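VgrG protein (Vibrio cholerae, PDB 4DTL) probably cross-links host actin covalently, using ATP and divalent metal ions, as the effector domain of a type VI secretion spike protein. Local coordinates at residues 29-34 against 87-92; 171-176 against 361-366; 23-28 against 96-101. All blocks are in the same frame, centred on the assembly; numbering follows the deposited sequence. Where two conformers were deposited one is given.

The three contacts gather around strand 24-30, which runs between strands 85-97 and 173-180 in the sheet that holds ATP and manganese. Interactions 1 and 3 both pair strand 24-30 with strand 85-97, at opposite ends of 24-30, their centres about 21 Å apart. Interaction 2 lies about 12 Å from the centre of each and brings in the neighbouring strand, with segment 361-366, near the end of the modelled chain, packed against it. Along the chain, the segments of interaction 1 fall between those of interaction 3, and interaction 2 follows. All three touch ATP: interaction 3 reaches from adenine to metal, interaction 1 supplies a further metal-binding glutamate, and interaction 2 meets the ribose.

Interaction 1 (29-34 against 87-92); sequences NELAGL and HTVELV. With MN (manganese (II) ion), chain E; ATP (adenosine-5'-triphosphate), chain B.
N29 and E30 pair with L91 and E90 in an antiparallel strand contact, buried in the sheet that carries the nucleotide, where strand 24-30 runs beside strand 85-97. N29 and L91 form the hydrogen-bonded pair: N29 N gives to L91 O at 2.7 Å, and L91 N returns a bond to N29 O at 2.8 Å. L31 N then reaches V89 O at 2.9 Å. Past this point the first chain swings away, and a water takes over, accepting from V89 N and donating to L31 O and L34 O.

The two faces differ sharply. On the N29 and L91 side, L31 sends CD1 to within 3.8 Å of V89 CG1 and packs on L91 as well, while L34 CD1 meets the other valine branch, V89 CG2, at 3.6 Å; M111 and F118 of helix 101-124 cover this layer. On the opposite side lie E30 and E90. T88 OG1 donates to E30 OE1 at 2.8 Å, on the lone pair turned away from the other carboxylate oxygen, and itself accepts from M64 N. E90, extended with CG anti to the backbone N (chi1 -172°), carries OE1 to 2.3 Å from a manganese ion.

The backbone pairing and the extended chain thus place E90 OE1 at the metal beside E28, and probably help to hold the triphosphate there.

Interaction 2 (171-176 against 361-366); sequences SGQQAT and SYLPKT. With ATP (adenosine-5'-triphosphate), chain B.
The flat carboxamide of Q173 lies over L363, whose CD1 sits beneath one face, 3.7 Å from Q173 CD; the ring carbon CD of P364 lies 3.8 Å from Q173 NE2. Here strand 173-180, at the nucleotide site of the actin cross-linking domain, is packed by the irregular segment 361-366. Two partners take the nitrogen edge. P364 O accepts from Q173 NE2 at 3.0 Å, only 5° out of the amide plane and in the plane of its own carbonyl, and N29 OD1 on the next strand accepts a second bond. At the oxygen edge, K365 CE stands loosely beside Q173 OE1, while the amine of K365 goes to Q360. The two acceptors on NE2 mark the nitrogen side of the amide and hold its rotation.

With CG anti to its carbonyl carbon (chi1 -68°) and the chain extended beyond, Q173 carries the amide out over L363 CD1 and on to P364 O. Further along, A175 CB lies loosely near L363 CD2, 4.4 Å away, and Y362 OH bonds M98 O. Next on the strand, T176 CB lies 3.4 Å from ATP O4', the ring oxygen of the ribose.

Interaction 3 (23-28 against 96-101); sequences SSIGIE and CEMDDK. With MN (manganese (II) ion), chain E; MN (manganese (II) ion), chain D; ATP (adenosine-5'-triphosphate), chain B.
I25 and C96 form an antiparallel hydrogen-bonded pair, and S24 and E97 the non-hydrogen-bonded pair beside it, where strand 24-30 meets the end of strand 85-97 in the nucleotide-binding sheet of the actin cross-linking domain. The backbone bonds come first. I25 N donates to C96 O at 2.9 Å and C96 N to I25 O at 3.0 Å. Beyond the last pair, M98 N still reaches S23 O at 3.1 Å; a water also donates to S23 O. The second chain then folds into a type I turn from E97 to D100, and D100 caps the start of helix 101-124 through A103 N.

Apolar packing is carried by M98. Its CG, set anti to the carbonyl carbon (chi1 -79°), lies 3.7 Å from I25 CB, the two side chains crossing at about a right angle, and the methyl CE continues to I25 CD1. C96 SG approaches I25 CG2 more loosely and is backed by A103 and V104 of the helix.

Of the two segments, 23-28 makes the ligand contacts. S24, whose side chain diverges from that of E97, donates through OG to adenine N1 at 2.7 Å. G26, with no side chain, lets the ribose hydroxyl O2' approach its CA. E28 closes the row at the phosphates: OE1 binds one manganese at 2.3 Å, and OE2 bridges, 2.5 Å from that ion and 2.2 Å from the second manganese, which it shares with E90.

Interaction 1 (29-34 against 87-92)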
# COMPACT_ATOMS: atom_id res chain seq x y z
N ASN A 29 5.87 -7.25 4.00
CA ASN A 29 6.48 -7.94 5.14
C ASN A 29 7.88 -7.40 5.48
O ASN A 29 8.88 -7.76 4.84
CB ASN A 29 6.53 -9.43 4.81
CG ASN A 29 6.83 -10.34 5.97
OD1 ASN A 29 6.49 -10.04 7.12
ND2 ASN A 29 7.40 -11.50 5.67
N GLU A 30 7.94 -6.51 6.46
CA GLU A 30 9.22 -5.93 6.90
C GLU A 30 9.98 -6.90 7.80
O GLU A 30 9.44 -7.35 8.81
CB GLU A 30 9.00 -4.60 7.58
CG GLU A 30 10.29 -3.82 7.78
CD GLU A 30 10.17 -2.60 8.67
OE1 GLU A 30 10.99 -1.67 8.51
OE2 GLU A 30 9.25 -2.57 9.53
N LEU A 31 11.20 -7.26 7.39
CA LEU A 31 12.00 -8.25 8.09
C LEU A 31 12.69 -7.67 9.32
O LEU A 31 12.96 -6.47 9.39
CB LEU A 31 13.01 -8.94 7.14
CG LEU A 31 12.44 -9.71 5.95
CD1 LEU A 31 13.55 -10.17 5.06
CD2 LEU A 31 11.55 -10.87 6.39
N ALA A 32 12.97 -8.54 10.30
CA ALA A 32 13.70 -8.18 11.51
C ALA A 32 14.94 -9.03 11.60
O ALA A 32 14.88 -10.23 11.31
CB ALA A 32 12.83 -8.40 12.73
N GLY A 33 16.03 -8.42 12.04
CA GLY A 33 17.32 -9.09 12.24
C GLY A 33 18.42 -8.74 11.25
O GLY A 33 19.53 -9.27 11.36
N LEU A 34 18.10 -7.87 10.28
CA LEU A 34 19.05 -7.48 9.24
C LEU A 34 18.74 -6.13 8.60
O LEU A 34 17.66 -5.57 8.80
CB LEU A 34 19.23 -8.60 8.14
CG LEU A 34 18.02 -9.08 7.33
CD1 LEU A 34 17.59 -8.08 6.33
CD2 LEU A 34 18.37 -10.31 6.56
N HIS A 87 19.11 0.32 5.18
CA HIS A 87 17.66 0.30 5.22
C HIS A 87 17.19 -1.02 5.75
O HIS A 87 17.92 -2.01 5.65
CB HIS A 87 17.07 0.48 3.81
CG HIS A 87 17.38 1.80 3.16
ND1 HIS A 87 16.47 2.85 3.17
CD2 HIS A 87 18.47 2.18 2.45
CE1 HIS A 87 17.04 3.84 2.50
NE2 HIS A 87 18.25 3.49 2.05
N THR A 88 15.95 -1.06 6.23
CA THR A 88 15.32 -2.31 6.63
C THR A 88 14.85 -2.94 5.32
O THR A 88 14.65 -2.21 4.33
CB THR A 88 14.14 -2.05 7.57
OG1 THR A 88 13.21 -1.16 6.94
CG2 THR A 88 14.56 -1.50 8.90
N VAL A 89 14.71 -4.27 5.30
CA VAL A 89 14.28 -5.00 4.13
C VAL A 89 12.80 -5.24 4.27
O VAL A 89 12.33 -5.61 5.35
CB VAL A 89 15.08 -6.32 3.91
CG1 VAL A 89 14.45 -7.20 2.82
CG2 VAL A 89 16.54 -6.04 3.60
N GLU A 90 12.06 -5.01 3.19
CA GLU A 90 10.65 -5.30 3.13
C GLU A 90 10.36 -6.18 1.94
O GLU A 90 10.73 -5.85 0.82
CB GLU A 90 9.82 -4.03 3.08
CG GLU A 90 8.33 -4.30 3.22
CD GLU A 90 7.48 -3.07 3.04
OE1 GLU A 90 7.66 -2.38 2.01
OE2 GLU A 90 6.62 -2.80 3.91
N LEU A 91 9.68 -7.30 2.20
CA LEU A 91 9.28 -8.24 1.16
C LEU A 91 7.88 -7.83 0.71
O LEU A 91 6.95 -7.76 1.53
CB LEU A 91 9.34 -9.71 1.64
CG LEU A 91 10.65 -10.20 2.28
CD1 LEU A 91 10.60 -11.70 2.53
CD2 LEU A 91 11.87 -9.83 1.44
N VAL A 92 7.75 -7.47 -0.58
CA VAL A 92 6.51 -6.96 -1.18
C VAL A 92 5.99 -7.95 -2.22
O VAL A 92 6.56 -8.07 -3.31
CB VAL A 92 6.68 -5.53 -1.77
CG1 VAL A 92 5.36 -4.98 -2.29
CG2 VAL A 92 7.27 -4.57 -0.72
MN MN E . 6.02 -0.89 1.47
PG ATP B . 4.68 1.76 2.30
O1G ATP B . 5.78 0.76 2.45
O2G ATP B . 3.72 1.68 3.44
O3G ATP B . 5.25 3.14 2.22
PB ATP B . 4.61 0.99 -0.26
O1B ATP B . 5.36 2.11 -0.87
O2B ATP B . 5.55 -0.11 0.14
O3B ATP B . 3.86 1.46 0.95
PA ATP B . 4.04 -0.75 -2.29
O1A ATP B . 3.91 -0.38 -3.72
O2A ATP B . 5.48 -1.16 -1.99
O3A ATP B . 3.64 0.37 -1.37
O5' ATP B . 3.08 -2.00 -2.00
C5' ATP B . 1.75 -1.98 -2.51
C4' ATP B . 0.99 -3.20 -2.07
O4' ATP B . -0.18 -3.31 -2.91
C3' ATP B . 1.74 -4.52 -2.20
O3' ATP B . 1.48 -5.34 -1.08
C2' ATP B . 1.20 -5.09 -3.51
O2' ATP B . 1.26 -6.51 -3.56
C1' ATP B . -0.23 -4.59 -3.49
N9 ATP B . -0.87 -4.48 -4.80
C8 ATP B . -0.35 -3.93 -5.94
N7 ATP B . -1.14 -4.01 -6.98
C5 ATP B . -2.26 -4.65 -6.49
C6 ATP B . -3.48 -5.03 -7.09
N6 ATP B . -3.76 -4.86 -8.39
N1 ATP B . -4.41 -5.62 -6.30
C2 ATP B . -4.13 -5.83 -5.01
N3 ATP B . -3.01 -5.54 -4.35
C4 ATP B . -2.11 -4.95 -5.15
O HOH W 1 15.16 -5.46 7.79

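Interaction 2 (171-176 against 361-366)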
# COMPACT_ATOMS: atom_id res chain seq x y z
N SER A 171 3.51 -6.64 13.39
CA SER A 171 3.84 -5.21 13.41
C SER A 171 4.61 -4.73 12.17
O SER A 171 4.56 -3.55 11.87
CB SER A 171 4.54 -4.81 14.71
OG SER A 171 5.84 -5.37 14.80
N GLY A 172 5.30 -5.64 11.49
CA GLY A 172 6.01 -5.32 10.25
C GLY A 172 5.20 -5.70 9.02
O GLY A 172 5.70 -5.62 7.90
N GLN A 173 3.93 -6.10 9.22
CA GLN A 173 3.04 -6.60 8.17
C GLN A 173 1.86 -5.73 7.81
O GLN A 173 1.21 -5.15 8.67
CB GLN A 173 2.58 -8.03 8.48
CG GLN A 173 3.72 -9.04 8.40
CD GLN A 173 3.37 -10.45 8.83
OE1 GLN A 173 2.48 -10.70 9.64
NE2 GLN A 173 4.16 -11.40 8.34
N GLN A 174 1.58 -5.68 6.50
CA GLN A 174 0.45 -4.99 5.88
C GLN A 174 -0.12 -5.84 4.76
O GLN A 174 0.54 -6.73 4.24
CB GLN A 174 0.90 -3.66 5.30
CG GLN A 174 0.66 -2.48 6.22
CD GLN A 174 1.87 -1.63 6.37
OE1 GLN A 174 2.15 -0.76 5.56
NE2 GLN A 174 2.64 -1.92 7.38
N ALA A 175 -1.38 -5.57 4.41
CA ALA A 175 -2.09 -6.23 3.33
C ALA A 175 -2.80 -5.14 2.52
O ALA A 175 -3.18 -4.10 3.09
CB ALA A 175 -3.10 -7.19 3.90
N THR A 176 -2.93 -5.35 1.20
CA THR A 176 -3.60 -4.42 0.29
C THR A 176 -4.60 -5.21 -0.50
O THR A 176 -4.23 -6.20 -1.12
CB THR A 176 -2.60 -3.60 -0.56
OG1 THR A 176 -1.80 -2.78 0.29
CG2 THR A 176 -3.29 -2.73 -1.60
N SER A 361 -4.50 -15.09 7.63
CA SER A 361 -4.17 -16.30 6.85
C SER A 361 -3.40 -16.03 5.56
O SER A 361 -2.83 -16.96 4.99
CB SER A 361 -5.44 -17.09 6.55
OG SER A 361 -6.31 -16.41 5.66
N TYR A 362 -3.38 -14.76 5.09
CA TYR A 362 -2.65 -14.33 3.89
C TYR A 362 -1.20 -13.95 4.22
O TYR A 362 -0.41 -13.66 3.32
CB TYR A 362 -3.34 -13.10 3.28
CG TYR A 362 -4.68 -13.39 2.65
CD1 TYR A 362 -4.78 -13.82 1.33
CD2 TYR A 362 -5.86 -13.22 3.37
CE1 TYR A 362 -6.01 -14.10 0.75
CE2 TYR A 362 -7.10 -13.51 2.81
CZ TYR A 362 -7.17 -13.95 1.50
OH TYR A 362 -8.39 -14.22 0.94
N LEU A 363 -0.87 -13.89 5.52
CA LEU A 363 0.45 -13.47 5.98
C LEU A 363 1.31 -14.62 6.46
O LEU A 363 0.79 -15.51 7.13
CB LEU A 363 0.33 -12.37 7.06
CG LEU A 363 0.14 -10.89 6.58
CD1 LEU A 363 1.33 -10.36 5.77
CD2 LEU A 363 -1.17 -10.65 5.85
N PRO A 364 2.63 -14.62 6.14
CA PRO A 364 3.50 -15.70 6.64
C PRO A 364 3.84 -15.49 8.12
O PRO A 364 3.96 -14.34 8.57
CB PRO A 364 4.74 -15.59 5.77
CG PRO A 364 4.79 -14.15 5.36
CD PRO A 364 3.39 -13.63 5.35
N LYS A 365 3.97 -16.59 8.88
CA LYS A 365 4.32 -16.50 10.30
C LYS A 365 5.56 -17.30 10.61
O LYS A 365 5.60 -18.48 10.26
CB LYS A 365 3.16 -16.96 11.21
CG LYS A 365 1.82 -16.26 10.99
CD LYS A 365 1.89 -14.73 11.16
CE LYS A 365 0.54 -14.11 11.42
NZ LYS A 365 -0.45 -14.38 10.33
N THR A 366 6.57 -16.67 11.27
CA THR A 366 7.81 -17.37 11.67
C THR A 366 7.43 -18.48 12.67
O THR A 366 7.84 -19.63 12.48
CB THR A 366 8.85 -16.39 12.26
OG1 THR A 366 9.17 -15.39 11.29
CG2 THR A 366 10.13 -17.10 12.69
PG ATP B . 4.68 1.76 2.30
O1G ATP B . 5.78 0.76 2.45
O2G ATP B . 3.72 1.68 3.44
O3G ATP B . 5.25 3.14 2.22
PB ATP B . 4.61 0.99 -0.26
O1B ATP B . 5.36 2.11 -0.87
O2B ATP B . 5.55 -0.11 0.14
O3B ATP B . 3.86 1.46 0.95
PA ATP B . 4.04 -0.75 -2.29
O1A ATP B . 3.91 -0.38 -3.72
O2A ATP B . 5.48 -1.16 -1.99
O3A ATP B . 3.64 0.37 -1.37
O5' ATP B . 3.08 -2.00 -2.00
C5' ATP B . 1.75 -1.98 -2.51
C4' ATP B . 0.99 -3.20 -2.07
O4' ATP B . -0.18 -3.31 -2.91
C3' ATP B . 1.74 -4.52 -2.20
O3' ATP B . 1.48 -5.34 -1.08
C2' ATP B . 1.20 -5.09 -3.51
O2' ATP B . 1.26 -6.51 -3.56
C1' ATP B . -0.23 -4.59 -3.49
N9 ATP B . -0.87 -4.48 -4.80
C8 ATP B . -0.35 -3.93 -5.94
N7 ATP B . -1.14 -4.01 -6.98
C5 ATP B . -2.26 -4.65 -6.49
C6 ATP B . -3.48 -5.03 -7.09
N6 ATP B . -3.76 -4.86 -8.39
N1 ATP B . -4.41 -5.62 -6.30
C2 ATP B . -4.13 -5.83 -5.01
N3 ATP B . -3.01 -5.54 -4.35
C4 ATP B . -2.11 -4.95 -5.15

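Interaction 3 (23-28 against 96-101)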
# COMPACT_ATOMS: atom_id res chain seq x y z
N SER A 23 -11.60 -9.93 -6.93
CA SER A 23 -10.84 -9.26 -5.87
C SER A 23 -9.40 -9.77 -5.77
O SER A 23 -9.15 -10.97 -5.94
CB SER A 23 -11.55 -9.42 -4.53
OG SER A 23 -11.65 -10.79 -4.14
N SER A 24 -8.47 -8.86 -5.51
CA SER A 24 -7.05 -9.19 -5.41
C SER A 24 -6.44 -8.84 -4.06
O SER A 24 -6.99 -8.04 -3.30
CB SER A 24 -6.27 -8.54 -6.53
OG SER A 24 -6.62 -7.17 -6.58
N ILE A 25 -5.29 -9.45 -3.74
CA ILE A 25 -4.58 -9.20 -2.49
C ILE A 25 -3.07 -9.18 -2.68
O ILE A 25 -2.52 -10.00 -3.42
CB ILE A 25 -5.04 -10.14 -1.34
CG1 ILE A 25 -4.48 -9.72 0.04
CG2 ILE A 25 -4.81 -11.62 -1.68
CD1 ILE A 25 -5.33 -10.01 1.25
N GLY A 26 -2.43 -8.24 -2.00
CA GLY A 26 -0.99 -8.09 -1.95
C GLY A 26 -0.56 -7.89 -0.52
O GLY A 26 -1.30 -7.32 0.27
N ILE A 27 0.64 -8.34 -0.18
CA ILE A 27 1.16 -8.22 1.19
C ILE A 27 2.54 -7.54 1.24
O ILE A 27 3.30 -7.59 0.27
CB ILE A 27 1.13 -9.58 1.95
CG1 ILE A 27 2.08 -10.64 1.33
CG2 ILE A 27 -0.29 -10.11 2.13
CD1 ILE A 27 2.47 -11.78 2.25
N GLU A 28 2.83 -6.90 2.38
CA GLU A 28 4.09 -6.25 2.70
C GLU A 28 4.60 -6.86 3.99
O GLU A 28 3.84 -6.99 4.96
CB GLU A 28 3.93 -4.74 2.85
CG GLU A 28 3.60 -4.04 1.55
CD GLU A 28 3.16 -2.61 1.77
OE1 GLU A 28 1.97 -2.40 2.09
OE2 GLU A 28 4.03 -1.72 1.75
N CYS A 96 -2.16 -11.33 -6.10
CA CYS A 96 -2.79 -12.55 -6.60
C CYS A 96 -4.27 -12.45 -6.31
O CYS A 96 -4.70 -11.51 -5.65
CB CYS A 96 -2.16 -13.79 -5.98
SG CYS A 96 -2.44 -13.97 -4.20
N GLU A 97 -5.06 -13.40 -6.79
CA GLU A 97 -6.50 -13.45 -6.55
C GLU A 97 -6.71 -13.82 -5.09
O GLU A 97 -5.96 -14.64 -4.56
CB GLU A 97 -7.17 -14.49 -7.47
CG GLU A 97 -7.12 -14.15 -8.96
CD GLU A 97 -7.41 -15.29 -9.92
OE1 GLU A 97 -6.76 -15.35 -10.99
OE2 GLU A 97 -8.29 -16.12 -9.61
N MET A 98 -7.68 -13.18 -4.43
CA MET A 98 -7.98 -13.42 -3.02
C MET A 98 -8.38 -14.85 -2.68
O MET A 98 -8.09 -15.31 -1.57
CB MET A 98 -9.06 -12.46 -2.51
CG MET A 98 -8.53 -11.09 -2.19
SD MET A 98 -9.57 -10.09 -1.09
CE MET A 98 -9.14 -10.83 0.47
N ASP A 99 -9.05 -15.54 -3.63
CA ASP A 99 -9.50 -16.92 -3.48
C ASP A 99 -8.54 -17.95 -4.08
O ASP A 99 -8.89 -19.13 -4.16
CB ASP A 99 -10.94 -17.08 -4.00
CG ASP A 99 -11.15 -16.80 -5.48
OD1 ASP A 99 -10.18 -16.39 -6.15
OD2 ASP A 99 -12.29 -17.00 -5.96
N ASP A 100 -7.34 -17.50 -4.51
CA ASP A 100 -6.34 -18.40 -5.07
C ASP A 100 -5.48 -18.89 -3.92
O ASP A 100 -4.50 -18.24 -3.56
CB ASP A 100 -5.51 -17.68 -6.17
CG ASP A 100 -4.61 -18.57 -7.00
OD1 ASP A 100 -4.26 -19.66 -6.54
OD2 ASP A 100 -4.18 -18.12 -8.07
N LYS A 101 -5.89 -20.01 -3.30
CA LYS A 101 -5.23 -20.64 -2.16
C LYS A 101 -3.76 -20.96 -2.44
O LYS A 101 -2.91 -20.63 -1.62
CB LYS A 101 -5.99 -21.92 -1.77
CG LYS A 101 -6.01 -22.21 -0.26
CD LYS A 101 -7.16 -23.16 0.13
CE LYS A 101 -8.51 -22.48 0.22
NZ LYS A 101 -9.59 -23.44 0.56
MN MN E . 6.02 -0.89 1.47
MN MN D . 2.38 -0.30 2.98
PG ATP B . 4.68 1.76 2.30
O1G ATP B . 5.78 0.76 2.45
O2G ATP B . 3.72 1.68 3.44
O3G ATP B . 5.25 3.14 2.22
PB ATP B . 4.61 0.99 -0.26
O1B ATP B . 5.36 2.11 -0.87
O2B ATP B . 5.55 -0.11 0.14
O3B ATP B . 3.86 1.46 0.95
PA ATP B . 4.04 -0.75 -2.29
O1A ATP B . 3.91 -0.38 -3.72
O2A ATP B . 5.48 -1.16 -1.99
O3A ATP B . 3.64 0.37 -1.37
O5' ATP B . 3.08 -2.00 -2.00
C5' ATP B . 1.75 -1.98 -2.51
C4' ATP B . 0.99 -3.20 -2.07
O4' ATP B . -0.18 -3.31 -2.91
C3' ATP B . 1.74 -4.52 -2.20
O3' ATP B . 1.48 -5.34 -1.08
C2' ATP B . 1.20 -5.09 -3.51
O2' ATP B . 1.26 -6.51 -3.56
C1' ATP B . -0.23 -4.59 -3.49
N9 ATP B . -0.87 -4.48 -4.80
C8 ATP B . -0.35 -3.93 -5.94
N7 ATP B . -1.14 -4.01 -6.98
C5 ATP B . -2.26 -4.65 -6.49
C6 ATP B . -3.48 -5.03 -7.09
N6 ATP B . -3.76 -4.86 -8.39
N1 ATP B . -4.41 -5.62 -6.30
C2 ATP B . -4.13 -5.83 -5.01
N3 ATP B . -3.01 -5.54 -4.35
C4 ATP B . -2.11 -4.95 -5.15
O HOH W 2 -10.71 -13.25 -5.45